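Local coordinates for protein DNA fragmentation factor subunit beta (PDB 1V0D) that cuts chromosomal DNA as a caspase-activated nuclease, driving DNA fragmentation and chromatin condensation during apoptosis, at residues H242-Y247 and I254-W259. Numbering follows the deposited sequence.
Sequences HSINPY and ILFSTW. With ZN (zinc ion), chain B.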
ATOM      1  N   HIS A 242       4.661  15.243   2.644  1.00 53.44           N
ATOM      2  CA  HIS A 242       3.469  14.418   2.511  1.00 51.25           C
ATOM      3  C   HIS A 242       2.519  14.637   3.670  1.00 51.83           C
ATOM      4  O   HIS A 242       2.952  14.703   4.820  1.00 55.20           O
ATOM      5  CB  HIS A 242       3.853  12.943   2.526  1.00 48.81           C
ATOM      6  CG  HIS A 242       4.766  12.537   1.416  1.00 47.71           C
ATOM      7  ND1 HIS A 242       5.889  11.770   1.629  1.00 47.65           N
ATOM      8  CD2 HIS A 242       4.682  12.713   0.078  1.00 47.17           C
ATOM      9  CE1 HIS A 242       6.456  11.486   0.470  1.00 47.18           C
ATOM     10  NE2 HIS A 242       5.741  12.045  -0.488  1.00 48.37           N
ATOM     11  N   SER A 243       1.231  14.749   3.379  1.00 51.23           N
ATOM     12  CA  SER A 243       0.230  14.891   4.427  1.00 50.83           C
ATOM     13  C   SER A 243      -0.975  14.069   3.991  1.00 50.58           C
ATOM     14  O   SER A 243      -1.023  13.571   2.869  1.00 50.54           O
ATOM     15  CB  SER A 243      -0.159  16.356   4.648  1.00 51.76           C
ATOM     16  OG  SER A 243      -0.932  16.880   3.585  1.00 55.34           O
ATOM     17  N   ILE A 244      -1.947  13.909   4.872  1.00 50.96           N
ATOM     18  CA  ILE A 244      -3.114  13.122   4.524  1.00 51.04           C
ATOM     19  C   ILE A 244      -4.155  13.251   5.616  1.00 52.85           C
ATOM     20  O   ILE A 244      -3.814  13.268   6.801  1.00 53.24           O
ATOM     21  CB  ILE A 244      -2.742  11.628   4.367  1.00 49.40           C
ATOM     22  CG1 ILE A 244      -3.947  10.840   3.841  1.00 46.51           C
ATOM     23  CG2 ILE A 244      -2.274  11.064   5.714  1.00 47.71           C
ATOM     24  CD1 ILE A 244      -3.658   9.365   3.572  1.00 44.41           C
ATOM     25  N   ASN A 245      -5.421  13.359   5.222  1.00 53.82           N
ATOM     26  CA  ASN A 245      -6.492  13.460   6.202  1.00 54.18           C
ATOM     27  C   ASN A 245      -7.467  12.326   5.954  1.00 54.82           C
ATOM     28  O   ASN A 245      -8.457  12.477   5.238  1.00 57.21           O
ATOM     29  CB  ASN A 245      -7.202  14.812   6.103  1.00 53.70           C
ATOM     30  CG  ASN A 245      -8.152  15.059   7.273  1.00 54.99           C
ATOM     31  OD1 ASN A 245      -8.341  16.201   7.701  1.00 57.03           O
ATOM     32  ND2 ASN A 245      -8.759  13.992   7.788  1.00 53.08           N
ATOM     33  N   PRO A 246      -7.198  11.162   6.557  1.00 55.34           N
ATOM     34  CA  PRO A 246      -8.060   9.986   6.394  1.00 55.44           C
ATOM     35  C   PRO A 246      -9.515  10.222   6.787  1.00 56.05           C
ATOM     36  O   PRO A 246     -10.379   9.415   6.468  1.00 56.13           O
ATOM     37  CB  PRO A 246      -7.382   8.945   7.282  1.00 54.95           C
ATOM     38  CG  PRO A 246      -6.803   9.787   8.383  1.00 54.12           C
ATOM     39  CD  PRO A 246      -6.198  10.939   7.616  1.00 53.98           C
ATOM     40  N   TYR A 247      -9.789  11.329   7.470  1.00 57.30           N
ATOM     41  CA  TYR A 247     -11.149  11.610   7.912  1.00 59.51           C
ATOM     42  C   TYR A 247     -12.102  12.230   6.901  1.00 61.60           C
ATOM     43  O   TYR A 247     -13.316  12.235   7.134  1.00 63.41           O
ATOM     44  CB  TYR A 247     -11.155  12.525   9.137  1.00 57.86           C
ATOM     45  CG  TYR A 247     -10.632  11.909  10.398  1.00 56.30           C
ATOM     46  CD1 TYR A 247      -9.266  11.905  10.677  1.00 55.95           C
ATOM     47  CD2 TYR A 247     -11.502  11.364  11.338  1.00 55.29           C
ATOM     48  CE1 TYR A 247      -8.772  11.379  11.865  1.00 52.63           C
ATOM     49  CE2 TYR A 247     -11.019  10.833  12.534  1.00 54.45           C
ATOM     50  CZ  TYR A 247      -9.650  10.849  12.785  1.00 52.48           C
ATOM     51  OH  TYR A 247      -9.157  10.342  13.958  1.00 52.97           O
ATOM     52  N   ILE A 254      -8.610   4.711   3.012  1.00 51.89           N
ATOM     53  CA  ILE A 254      -7.934   3.517   2.505  1.00 49.15           C
ATOM     54  C   ILE A 254      -6.453   3.754   2.210  1.00 49.18           C
ATOM     55  O   ILE A 254      -5.618   2.876   2.453  1.00 49.00           O
ATOM     56  CB  ILE A 254      -8.640   3.014   1.218  1.00 47.63           C
ATOM     57  CG1 ILE A 254     -10.040   2.525   1.572  1.00 44.67           C
ATOM     58  CG2 ILE A 254      -7.825   1.911   0.544  1.00 44.07           C
ATOM     59  CD1 ILE A 254     -10.897   2.241   0.373  1.00 44.91           C
ATOM     60  N   LEU A 255      -6.128   4.927   1.669  1.00 48.21           N
ATOM     61  CA  LEU A 255      -4.740   5.244   1.369  1.00 48.81           C
ATOM     62  C   LEU A 255      -3.931   5.263   2.666  1.00 49.74           C
ATOM     63  O   LEU A 255      -2.762   4.879   2.694  1.00 50.20           O
ATOM     64  CB  LEU A 255      -4.646   6.593   0.656  1.00 47.79           C
ATOM     65  CG  LEU A 255      -5.100   6.567  -0.807  1.00 47.10           C
ATOM     66  CD1 LEU A 255      -5.242   7.977  -1.320  1.00 46.62           C
ATOM     67  CD2 LEU A 255      -4.099   5.794  -1.649  1.00 44.92           C
ATOM     68  N   PHE A 256      -4.567   5.691   3.748  1.00 50.02           N
ATOM     69  CA  PHE A 256      -3.900   5.738   5.030  1.00 50.03           C
ATOM     70  C   PHE A 256      -3.397   4.332   5.391  1.00 50.80           C
ATOM     71  O   PHE A 256      -2.569   4.157   6.285  1.00 51.56           O
ATOM     72  CB  PHE A 256      -4.874   6.271   6.082  1.00 51.43           C
ATOM     73  CG  PHE A 256      -4.204   6.758   7.334  1.00 50.36           C
ATOM     74  CD1 PHE A 256      -3.239   7.748   7.274  1.00 49.33           C
ATOM     75  CD2 PHE A 256      -4.530   6.214   8.570  1.00 50.14           C
ATOM     76  CE1 PHE A 256      -2.612   8.183   8.424  1.00 50.53           C
ATOM     77  CE2 PHE A 256      -3.901   6.649   9.727  1.00 48.90           C
ATOM     78  CZ  PHE A 256      -2.945   7.631   9.654  1.00 48.10           C
ATOM     79  N   SER A 257      -3.903   3.324   4.691  1.00 51.81           N
ATOM     80  CA  SER A 257      -3.471   1.946   4.928  1.00 52.75           C
ATOM     81  C   SER A 257      -2.038   1.797   4.458  1.00 52.23           C
ATOM     82  O   SER A 257      -1.288   0.971   4.982  1.00 51.97           O
ATOM     83  CB  SER A 257      -4.322   0.957   4.138  1.00 53.36           C
ATOM     84  OG  SER A 257      -5.648   0.955   4.614  1.00 60.44           O
ATOM     85  N   THR A 258      -1.673   2.590   3.457  1.00 50.00           N
ATOM     86  CA  THR A 258      -0.335   2.538   2.909  1.00 50.75           C
ATOM     87  C   THR A 258       0.667   3.315   3.751  1.00 50.51           C
ATOM     88  O   THR A 258       1.877   3.108   3.623  1.00 48.88           O
ATOM     89  CB  THR A 258      -0.307   3.053   1.465  1.00 51.74           C
ATOM     90  OG1 THR A 258      -0.683   4.433   1.436  1.00 52.88           O
ATOM     91  CG2 THR A 258      -1.265   2.239   0.604  1.00 51.30           C
ATOM     92  N   TRP A 259       0.167   4.213   4.601  1.00 50.55           N
ATOM     93  CA  TRP A 259       1.041   4.973   5.491  1.00 50.87           C
ATOM     94  C   TRP A 259       1.443   4.008   6.586  1.00 51.79           C
ATOM     95  O   TRP A 259       0.597   3.340   7.173  1.00 54.01           O
ATOM     96  CB  TRP A 259       0.322   6.172   6.084  1.00 47.84           C
ATOM     97  CG  TRP A 259       0.283   7.300   5.134  1.00 48.18           C
ATOM     98  CD1 TRP A 259      -0.296   7.311   3.898  1.00 47.33           C
ATOM     99  CD2 TRP A 259       0.838   8.606   5.330  1.00 49.13           C
ATOM    100  NE1 TRP A 259      -0.140   8.546   3.310  1.00 48.34           N
ATOM    101  CE2 TRP A 259       0.552   9.361   4.168  1.00 48.04           C
ATOM    102  CE3 TRP A 259       1.549   9.214   6.376  1.00 48.30           C
ATOM    103  CZ2 TRP A 259       0.951  10.691   4.024  1.00 47.75           C
ATOM    104  CZ3 TRP A 259       1.943  10.536   6.233  1.00 47.41           C
ATOM    105  CH2 TRP A 259       1.643  11.260   5.064  1.00 48.32           C
TER
HETATM  106 ZN    ZN B 401       7.364  11.694   3.294  1.00 50.20          ZN
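Leu255 meets Ile244 at the outset of the second segment: Leu255 CB lies 4.1 Å from Ile244 CD1, which is carried out toward it and Trp259 NE1 because Ile244 CG1 is anti to the backbone N (chi1 -173°) and the second torsion is also anti. Phe256 meets both Pro246 and Ile244. Pro246 CG stands over one face of its ring, 4.1 Å from the centroid and 10° off the normal, a CH-pi contact, while Ile244 CG2 approaches Phe256 CD1 obliquely at 3.8 Å; Phe210 meets the same ring edge-to-face. In the DFF40 nuclease domain, of the His-Me finger clan, this apolar core joins strand 243-244 to helix 250-255 and the turn that follows it, beside the zinc site, to which His242 contributes with Cys229, Cys238 and Cys307. Thr258 ties the turn, Thr258 OG1 donating to Leu255 O. At Trp259, Ile244 CG2 sits over the six-membered ring, 3.7 Å from its centroid and 16° off the normal, and Trp259 CH2 lies 3.8 Å from His242 CB. His242 ND1 holds zinc at 2.2 Å, and His242 NE2 is hydrogen-bonded to Glu251 OE1 of the second subunit. An alanine in place of Trp259 is likely to open a gap beneath Ile244 and deprive the backbone of the zinc-binding His242 of its indole neighbour, whose edge faces His242 O at 3.7 Å from CH2.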